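Local coordinates for protein Dot/Icm T4SS effector (Legionella pneumophila subsp. pneumophila, PDB 4HFV) that is of unknown function but is a putative effector secreted by the Dot/Icm type IV secretion system of Legionella, at residues A[52-57]-A[154-159]; A[58-63]-A[75-80]. All blocks are in the same frame, centred on the assembly; numbering follows the deposited sequence.

Both contacts are built on helix 49-64 of an all-helical chain, on consecutive turns, and their centres lie about 12 Å apart. Contact 1 sets residues 52-57 against the loop 154-159 that leads into helix 161-188, so it joins parts of the chain 97 residues apart. Contact 2 pairs residues 58-63 with 75-80 of the next helix, 70-90, and falls wholly within that long excursion. The two meet directly: Phe154 CE1 lies 3.4 Å from Leu62 CD1, and Leu56 CD2 lies 3.8 Å from Leu80 CD2. Helix 49-64 thus packs against a neighbouring helix in the buried interior and against a distant loop nearer the surface.

Contact 1 of 2, residues A[52-57]-A[154-159]; sequences QVLVLL and FAIKHY
The irregular loop 154-159 passes beside the helical turns 52-57 at close range, with the CA atoms of Val55 and Phe154 7.0 Å apart and those of Leu54 and Ile156 at 7.3 Å. Val55 is the centre of the meeting, and its two methyls serve different partners. CG2 sits squarely over one face of the Tyr159 ring, 3.5 Å from the ring centroid and only 8° off the normal, a clean CH-pi contact that places every ring carbon within van der Waals reach of the same methyl. With CG opposite the backbone N (chi1 179°) the Tyr159 ring is carried toward the helix, and chi2 of 66° turns its face to the methyl. The ring's hydroxyl is tied to Asp164 on helix 161-188, which fixes the phenol at its far end. The other methyl, Val55 CG1, lies 4.1 Å from CE2 of Phe154, whose ring turns its edge to Val55 O, with the oxygen near the ring plane.

In this all-helical fold the loop bends sharply twice, and three of its side chains meet helix 49-64. An inverse gamma turn centred on Ala155 is followed by a type II beta turn from Ile156 to Tyr159, with weak backbone bonds across both bends. Between the bends Ile156 points at the helix. Its long branch extends until CD1 lies 3.6 Å from Val55 CG2, a methyl it therefore shares with Tyr159. The short branch goes to Leu54 instead: Ile156 CG2 rests against both CB and CD1 of Leu54, at 3.8 Å from each. Farther out, Leu134 of helix 120-136 packs on both Phe154 and Tyr159, while Leu80 of helix 70-90 touches Val55.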
ATOM      1  N   GLN A  52      11.378 -21.750  -7.803  1.00 11.17           N
ATOM      2  CA  GLN A  52       9.951 -21.565  -8.022  1.00 17.62           C
ATOM      3  C   GLN A  52       9.193 -22.766  -7.483  1.00 21.05           C
ATOM      4  O   GLN A  52       8.170 -22.634  -6.810  1.00 17.17           O
ATOM      5  CB  GLN A  52       9.680 -21.373  -9.498  1.00 18.12           C
ATOM      6  CG  GLN A  52      10.373 -20.164 -10.059  1.00 17.07           C
ATOM      7  CD  GLN A  52      10.303 -20.125 -11.566  1.00 15.97           C
ATOM      8  OE1 GLN A  52      10.311 -21.167 -12.224  1.00 15.40           O
ATOM      9  NE2 GLN A  52      10.199 -18.917 -12.128  1.00 20.21           N
ATOM     10  N   VAL A  53       9.720 -23.955  -7.746  1.00 19.89           N
ATOM     11  CA  VAL A  53       9.076 -25.141  -7.261  1.00 12.90           C
ATOM     12  C   VAL A  53       9.067 -25.213  -5.744  1.00 12.12           C
ATOM     13  O   VAL A  53       8.029 -25.501  -5.171  1.00 12.03           O
ATOM     14  CB  VAL A  53       9.732 -26.430  -7.921  1.00 12.07           C
ATOM     15  CG1 VAL A  53       9.322 -27.673  -7.218  1.00 16.96           C
ATOM     16  CG2 VAL A  53       9.316 -26.509  -9.352  1.00 13.20           C
ATOM     17  N   LEU A  54      10.198 -24.899  -5.101  1.00 15.07           N
ATOM     18  CA  LEU A  54      10.293 -24.949  -3.638  1.00 11.43           C
ATOM     19  C   LEU A  54       9.399 -23.898  -2.974  1.00 10.41           C
ATOM     20  O   LEU A  54       8.735 -24.162  -1.955  1.00 10.48           O
ATOM     21  CB  LEU A  54      11.760 -24.851  -3.169  1.00 11.95           C
ATOM     22  CG  LEU A  54      12.660 -26.036  -3.587  1.00 18.86           C
ATOM     23  CD1 LEU A  54      14.139 -25.751  -3.262  1.00 21.13           C
ATOM     24  CD2 LEU A  54      12.189 -27.246  -2.852  1.00 31.37           C
ATOM     25  N   VAL A  55       9.289 -22.734  -3.588  1.00 12.14           N
ATOM     26  CA  VAL A  55       8.379 -21.729  -3.037  1.00 15.18           C
ATOM     27  C   VAL A  55       6.927 -22.145  -3.122  1.00 12.50           C
ATOM     28  O   VAL A  55       6.171 -22.000  -2.156  1.00 13.39           O
ATOM     29  CB  VAL A  55       8.592 -20.398  -3.706  1.00 12.23           C
ATOM     30  CG1 VAL A  55       7.449 -19.468  -3.362  1.00 17.35           C
ATOM     31  CG2 VAL A  55       9.930 -19.853  -3.190  1.00 11.05           C
ATOM     32  N   LEU A  56       6.546 -22.745  -4.257  1.00 12.64           N
ATOM     33  CA  LEU A  56       5.201 -23.288  -4.402  1.00  7.33           C
ATOM     34  C   LEU A  56       4.918 -24.375  -3.374  1.00 12.33           C
ATOM     35  O   LEU A  56       3.878 -24.352  -2.732  1.00 11.01           O
ATOM     36  CB  LEU A  56       4.984 -23.873  -5.810  1.00  9.54           C
ATOM     37  CG  LEU A  56       4.707 -22.842  -6.895  1.00 11.25           C
ATOM     38  CD1 LEU A  56       4.937 -23.432  -8.342  1.00 16.00           C
ATOM     39  CD2 LEU A  56       3.276 -22.438  -6.683  1.00 11.34           C
ATOM     40  N   LEU A  57       5.836 -25.324  -3.225  1.00 13.66           N
ATOM     41  CA  LEU A  57       5.672 -26.387  -2.255  1.00 17.03           C
ATOM     42  C   LEU A  57       5.713 -25.887  -0.807  1.00 10.49           C
ATOM     43  O   LEU A  57       4.998 -26.429   0.061  1.00 14.06           O
ATOM     44  CB  LEU A  57       6.710 -27.509  -2.486  1.00 16.55           C
ATOM     45  CG  LEU A  57       6.611 -28.321  -3.802  1.00 13.57           C
ATOM     46  CD1 LEU A  57       7.810 -29.295  -3.990  1.00 13.34           C
ATOM     47  CD2 LEU A  57       5.345 -29.057  -3.839  1.00 17.78           C
ATOM     48  N   PHE A 154      11.034 -19.546   4.124  1.00 13.15           N
ATOM     49  CA  PHE A 154      11.325 -19.144   2.754  1.00 12.63           C
ATOM     50  C   PHE A 154      12.791 -18.824   2.480  1.00 20.42           C
ATOM     51  O   PHE A 154      13.103 -18.257   1.433  1.00 19.35           O
ATOM     52  CB  PHE A 154      10.411 -17.999   2.298  1.00 12.13           C
ATOM     53  CG  PHE A 154       8.997 -18.418   2.087  1.00 12.46           C
ATOM     54  CD1 PHE A 154       8.042 -18.201   3.062  1.00 17.17           C
ATOM     55  CD2 PHE A 154       8.636 -19.120   0.927  1.00 16.39           C
ATOM     56  CE1 PHE A 154       6.738 -18.624   2.901  1.00 21.60           C
ATOM     57  CE2 PHE A 154       7.327 -19.548   0.747  1.00 13.11           C
ATOM     58  CZ  PHE A 154       6.370 -19.304   1.729  1.00 15.12           C
ATOM     59  N   ALA A 155      13.680 -19.195   3.399  1.00 20.63           N
ATOM     60  CA  ALA A 155      15.116 -19.116   3.151  1.00 27.15           C
ATOM     61  C   ALA A 155      15.520 -20.303   2.253  1.00 26.96           C
ATOM     62  O   ALA A 155      16.023 -21.311   2.695  1.00 26.38           O
ATOM     63  CB  ALA A 155      15.905 -19.115   4.478  1.00 28.33           C
ATOM     64  N   ILE A 156      15.275 -20.130   0.971  1.00 27.29           N
ATOM     65  CA  ILE A 156      15.383 -21.168  -0.020  1.00 25.03           C
ATOM     66  C   ILE A 156      16.479 -20.689  -0.955  1.00 30.13           C
ATOM     67  O   ILE A 156      16.547 -19.474  -1.304  1.00 17.17           O
ATOM     68  CB  ILE A 156      14.042 -21.282  -0.764  1.00 12.43           C
ATOM     69  CG1 ILE A 156      12.960 -21.867   0.151  1.00 18.65           C
ATOM     70  CG2 ILE A 156      14.189 -22.099  -2.099  1.00 20.40           C
ATOM     71  CD1 ILE A 156      11.465 -21.615  -0.394  1.00 14.70           C
ATOM     72  N   LYS A 157      17.343 -21.620  -1.353  1.00 26.82           N
ATOM     73  CA  LYS A 157      18.477 -21.261  -2.167  1.00 30.68           C
ATOM     74  C   LYS A 157      18.004 -20.640  -3.470  1.00 13.85           C
ATOM     75  O   LYS A 157      17.063 -21.155  -4.127  1.00 19.18           O
ATOM     76  CB  LYS A 157      19.349 -22.475  -2.448  1.00 43.24           C
ATOM     77  CG  LYS A 157      20.759 -22.129  -2.930  1.00 53.49           C
ATOM     78  CD  LYS A 157      21.592 -23.390  -3.203  1.00 59.35           C
ATOM     79  CE  LYS A 157      21.014 -24.200  -4.362  1.00 67.19           C
ATOM     80  NZ  LYS A 157      21.704 -25.512  -4.565  1.00 75.08           N
ATOM     81  N   HIS A 158      18.689 -19.559  -3.830  1.00 23.83           N
ATOM     82  CA  HIS A 158      18.510 -18.840  -5.085  1.00 25.11           C
ATOM     83  C   HIS A 158      17.177 -18.171  -5.120  1.00 24.92           C
ATOM     84  O   HIS A 158      16.643 -17.864  -6.194  1.00 24.65           O
ATOM     85  CB  HIS A 158      18.706 -19.790  -6.286  1.00 26.86           C
ATOM     86  CG  HIS A 158      20.102 -20.290  -6.389  1.00 34.01           C
ATOM     87  ND1 HIS A 158      21.191 -19.499  -6.080  1.00 40.70           N
ATOM     88  CD2 HIS A 158      20.595 -21.514  -6.685  1.00 36.08           C
ATOM     89  CE1 HIS A 158      22.295 -20.209  -6.206  1.00 32.53           C
ATOM     90  NE2 HIS A 158      21.963 -21.432  -6.579  1.00 36.99           N
ATOM     91  N   TYR A 159      16.648 -17.944  -3.923  1.00 21.48           N
ATOM     92  CA  TYR A 159      15.397 -17.228  -3.760  1.00 17.05           C
ATOM     93  C   TYR A 159      15.535 -16.133  -2.672  1.00 20.52           C
ATOM     94  O   TYR A 159      16.105 -16.376  -1.612  1.00 14.85           O
ATOM     95  CB  TYR A 159      14.281 -18.200  -3.392  1.00 14.34           C
ATOM     96  CG  TYR A 159      12.961 -17.524  -3.184  1.00 14.76           C
ATOM     97  CD1 TYR A 159      12.294 -16.910  -4.228  1.00 16.82           C
ATOM     98  CD2 TYR A 159      12.372 -17.489  -1.920  1.00 16.29           C
ATOM     99  CE1 TYR A 159      11.066 -16.253  -4.009  1.00 17.91           C
ATOM    100  CE2 TYR A 159      11.167 -16.878  -1.706  1.00 15.22           C
ATOM    101  CZ  TYR A 159      10.507 -16.256  -2.755  1.00 12.50           C
ATOM    102  OH  TYR A 159       9.299 -15.629  -2.470  1.00 13.21           O
TER

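Contact 2 of 2, residues A[58-63]-A[75-80]; sequences KTIELL and RVLNAL
Thr59 OG1 is hydrogen-bonded to the carbonyl of Val55 one turn back in its own helix and is boxed in by carbon on other sides: Leu80 CD2 comes to 3.3 Å of OG1, and Phe154 CZ to 3.5 Å. The hydroxyl is thus satisfied within the helix although it is buried at an apolar interface. Thr59 and Leu80 meet tip to tip, the same CD2 methyl also touching Thr59 CB and CG2.

One turn earlier in helix 70-90, Leu77 leans across to Ile60, its CD1 3.8 Å from Ile60 CG1. With CG opposite the backbone N (chi1 -170°), the Leu77 side chain swings in although its CB does not face the other helix. Leu63 crosses Val76 at a slant, CD1 3.9 Å from Val76 CG1, and reaches on to Leu77 CB. Tyr9 of helix 9-27 packs on Ile60, Leu63 and Leu77, whereas Phe133 of helix 120-136 packs on Thr59, Leu63 and Val76.

The segment axes approach to 10.5 Å and run antiparallel at 176°; successive helices 49-64 and 70-90, joined by a short connection, form an alpha-helical hairpin.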
ATOM      1  N   LYS A  58       6.574 -24.934  -0.479  1.00 15.70           N
ATOM      2  CA  LYS A  58       6.570 -24.405   0.889  1.00 15.70           C
ATOM      3  C   LYS A  58       5.257 -23.660   1.166  1.00 10.71           C
ATOM      4  O   LYS A  58       4.672 -23.773   2.249  1.00 12.70           O
ATOM      5  CB  LYS A  58       7.740 -23.467   1.160  1.00 13.10           C
ATOM      6  CG  LYS A  58       7.795 -22.942   2.547  1.00 11.65           C
ATOM      7  CD  LYS A  58       7.977 -24.011   3.626  1.00 15.43           C
ATOM      8  CE  LYS A  58       9.228 -24.828   3.390  1.00 24.44           C
ATOM      9  NZ  LYS A  58       9.434 -25.803   4.519  1.00 27.84           N
ATOM     10  N   THR A  59       4.801 -22.926   0.175  1.00  9.56           N
ATOM     11  CA  THR A  59       3.531 -22.197   0.287  1.00 12.63           C
ATOM     12  C   THR A  59       2.419 -23.186   0.574  1.00 12.92           C
ATOM     13  O   THR A  59       1.642 -22.988   1.502  1.00 15.74           O
ATOM     14  CB  THR A  59       3.295 -21.299  -0.956  1.00 14.19           C
ATOM     15  OG1 THR A  59       4.219 -20.217  -0.904  1.00 13.12           O
ATOM     16  CG2 THR A  59       1.889 -20.742  -1.049  1.00 10.56           C
ATOM     17  N   ILE A  60       2.353 -24.275  -0.191  1.00 13.63           N
ATOM     18  CA  ILE A  60       1.336 -25.279   0.037  1.00 12.44           C
ATOM     19  C   ILE A  60       1.396 -25.919   1.429  1.00 14.15           C
ATOM     20  O   ILE A  60       0.372 -26.075   2.091  1.00 15.50           O
ATOM     21  CB  ILE A  60       1.438 -26.373  -1.038  1.00 12.33           C
ATOM     22  CG1 ILE A  60       0.856 -25.870  -2.370  1.00 11.96           C
ATOM     23  CG2 ILE A  60       0.732 -27.582  -0.579  1.00 14.06           C
ATOM     24  CD1 ILE A  60       1.344 -26.703  -3.615  1.00 15.58           C
ATOM     25  N   GLU A  61       2.595 -26.295   1.877  1.00 14.33           N
ATOM     26  CA  GLU A  61       2.790 -26.840   3.239  1.00 16.20           C
ATOM     27  C   GLU A  61       2.284 -25.847   4.321  1.00 16.74           C
ATOM     28  O   GLU A  61       1.661 -26.223   5.333  1.00 18.60           O
ATOM     29  CB  GLU A  61       4.293 -27.116   3.440  1.00 20.92           C
ATOM     30  CG  GLU A  61       4.700 -27.760   4.787  1.00 31.23           C
ATOM     31  CD  GLU A  61       6.219 -27.668   5.064  1.00 39.74           C
ATOM     32  OE1 GLU A  61       6.997 -27.380   4.133  1.00 32.09           O
ATOM     33  OE2 GLU A  61       6.651 -27.871   6.219  1.00 42.82           O
ATOM     34  N   LEU A  62       2.565 -24.571   4.133  1.00 15.43           N
ATOM     35  CA  LEU A  62       2.233 -23.589   5.171  1.00 18.16           C
ATOM     36  C   LEU A  62       0.717 -23.352   5.194  1.00 16.41           C
ATOM     37  O   LEU A  62       0.086 -23.305   6.257  1.00 17.98           O
ATOM     38  CB  LEU A  62       3.011 -22.276   4.969  1.00 14.28           C
ATOM     39  CG  LEU A  62       4.540 -22.328   5.227  1.00 14.12           C
ATOM     40  CD1 LEU A  62       5.245 -21.053   4.730  1.00 12.49           C
ATOM     41  CD2 LEU A  62       4.850 -22.586   6.681  1.00 27.66           C
ATOM     42  N   LEU A  63       0.124 -23.217   4.019  1.00 19.34           N
ATOM     43  CA  LEU A  63      -1.330 -23.082   3.953  1.00 16.08           C
ATOM     44  C   LEU A  63      -2.031 -24.306   4.540  1.00 25.60           C
ATOM     45  O   LEU A  63      -3.005 -24.166   5.280  1.00 19.61           O
ATOM     46  CB  LEU A  63      -1.771 -22.801   2.512  1.00 14.73           C
ATOM     47  CG  LEU A  63      -1.295 -21.452   1.974  1.00 13.04           C
ATOM     48  CD1 LEU A  63      -1.463 -21.319   0.514  1.00 13.75           C
ATOM     49  CD2 LEU A  63      -2.020 -20.253   2.697  1.00 14.94           C
ATOM     50  N   ARG A  75      -6.903 -17.887  -2.463  1.00 16.82           N
ATOM     51  CA  ARG A  75      -6.395 -16.603  -2.955  1.00 19.76           C
ATOM     52  C   ARG A  75      -4.872 -16.557  -2.929  1.00 16.05           C
ATOM     53  O   ARG A  75      -4.236 -16.148  -3.909  1.00 12.23           O
ATOM     54  CB  ARG A  75      -6.980 -15.421  -2.177  1.00 15.46           C
ATOM     55  CG  ARG A  75      -6.587 -14.077  -2.834  1.00 14.97           C
ATOM     56  CD  ARG A  75      -7.407 -12.873  -2.324  1.00 21.48           C
ATOM     57  NE  ARG A  75      -8.844 -13.031  -2.555  1.00 20.57           N
ATOM     58  CZ  ARG A  75      -9.730 -13.407  -1.629  1.00 20.50           C
ATOM     59  NH1 ARG A  75     -11.012 -13.522  -1.977  1.00 32.54           N
ATOM     60  NH2 ARG A  75      -9.353 -13.671  -0.370  1.00 24.23           N
ATOM     61  N   VAL A  76      -4.275 -17.014  -1.828  1.00 13.25           N
ATOM     62  CA  VAL A  76      -2.825 -17.093  -1.776  1.00 12.25           C
ATOM     63  C   VAL A  76      -2.213 -17.996  -2.836  1.00 13.81           C
ATOM     64  O   VAL A  76      -1.261 -17.584  -3.549  1.00 13.61           O
ATOM     65  CB  VAL A  76      -2.307 -17.472  -0.388  1.00 18.35           C
ATOM     66  CG1 VAL A  76      -0.771 -17.615  -0.402  1.00 18.07           C
ATOM     67  CG2 VAL A  76      -2.740 -16.383   0.656  1.00 17.87           C
ATOM     68  N   LEU A  77      -2.702 -19.230  -2.957  1.00 15.68           N
ATOM     69  CA  LEU A  77      -2.088 -20.159  -3.913  1.00 11.18           C
ATOM     70  C   LEU A  77      -2.318 -19.695  -5.361  1.00 12.32           C
ATOM     71  O   LEU A  77      -1.395 -19.729  -6.156  1.00 10.53           O
ATOM     72  CB  LEU A  77      -2.527 -21.609  -3.669  1.00 11.03           C
ATOM     73  CG  LEU A  77      -1.771 -22.698  -4.444  1.00 10.36           C
ATOM     74  CD1 LEU A  77      -0.227 -22.696  -4.208  1.00 12.48           C
ATOM     75  CD2 LEU A  77      -2.336 -24.073  -4.128  1.00 16.24           C
ATOM     76  N   ASN A  78      -3.531 -19.241  -5.699  1.00 10.84           N
ATOM     77  CA  ASN A  78      -3.765 -18.705  -7.037  1.00 10.89           C
ATOM     78  C   ASN A  78      -2.812 -17.560  -7.335  1.00 10.87           C
ATOM     79  O   ASN A  78      -2.215 -17.505  -8.404  1.00  9.31           O
ATOM     80  CB  ASN A  78      -5.203 -18.197  -7.192  1.00 11.93           C
ATOM     81  CG  ASN A  78      -6.207 -19.311  -7.474  1.00 12.21           C
ATOM     82  OD1 ASN A  78      -6.656 -19.471  -8.601  1.00 14.97           O
ATOM     83  ND2 ASN A  78      -6.606 -20.032  -6.451  1.00 12.85           N
ATOM     84  N   ALA A  79      -2.698 -16.617  -6.391  1.00 13.17           N
ATOM     85  CA  ALA A  79      -1.796 -15.494  -6.559  1.00  9.69           C
ATOM     86  C   ALA A  79      -0.357 -15.953  -6.845  1.00 11.38           C
ATOM     87  O   ALA A  79       0.295 -15.438  -7.741  1.00  8.32           O
ATOM     88  CB  ALA A  79      -1.823 -14.525  -5.305  1.00 11.83           C
ATOM     89  N   LEU A  80       0.172 -16.870  -6.053  1.00 10.13           N
ATOM     90  CA  LEU A  80       1.542 -17.305  -6.286  1.00 12.91           C
ATOM     91  C   LEU A  80       1.697 -18.005  -7.639  1.00 17.91           C
ATOM     92  O   LEU A  80       2.715 -17.825  -8.304  1.00  8.26           O
ATOM     93  CB  LEU A  80       1.987 -18.275  -5.207  1.00  9.24           C
ATOM     94  CG  LEU A  80       3.416 -18.777  -5.306  1.00 11.29           C
ATOM     95  CD1 LEU A  80       4.408 -17.630  -5.312  1.00 11.11           C
ATOM     96  CD2 LEU A  80       3.644 -19.704  -4.126  1.00 13.38           C
TER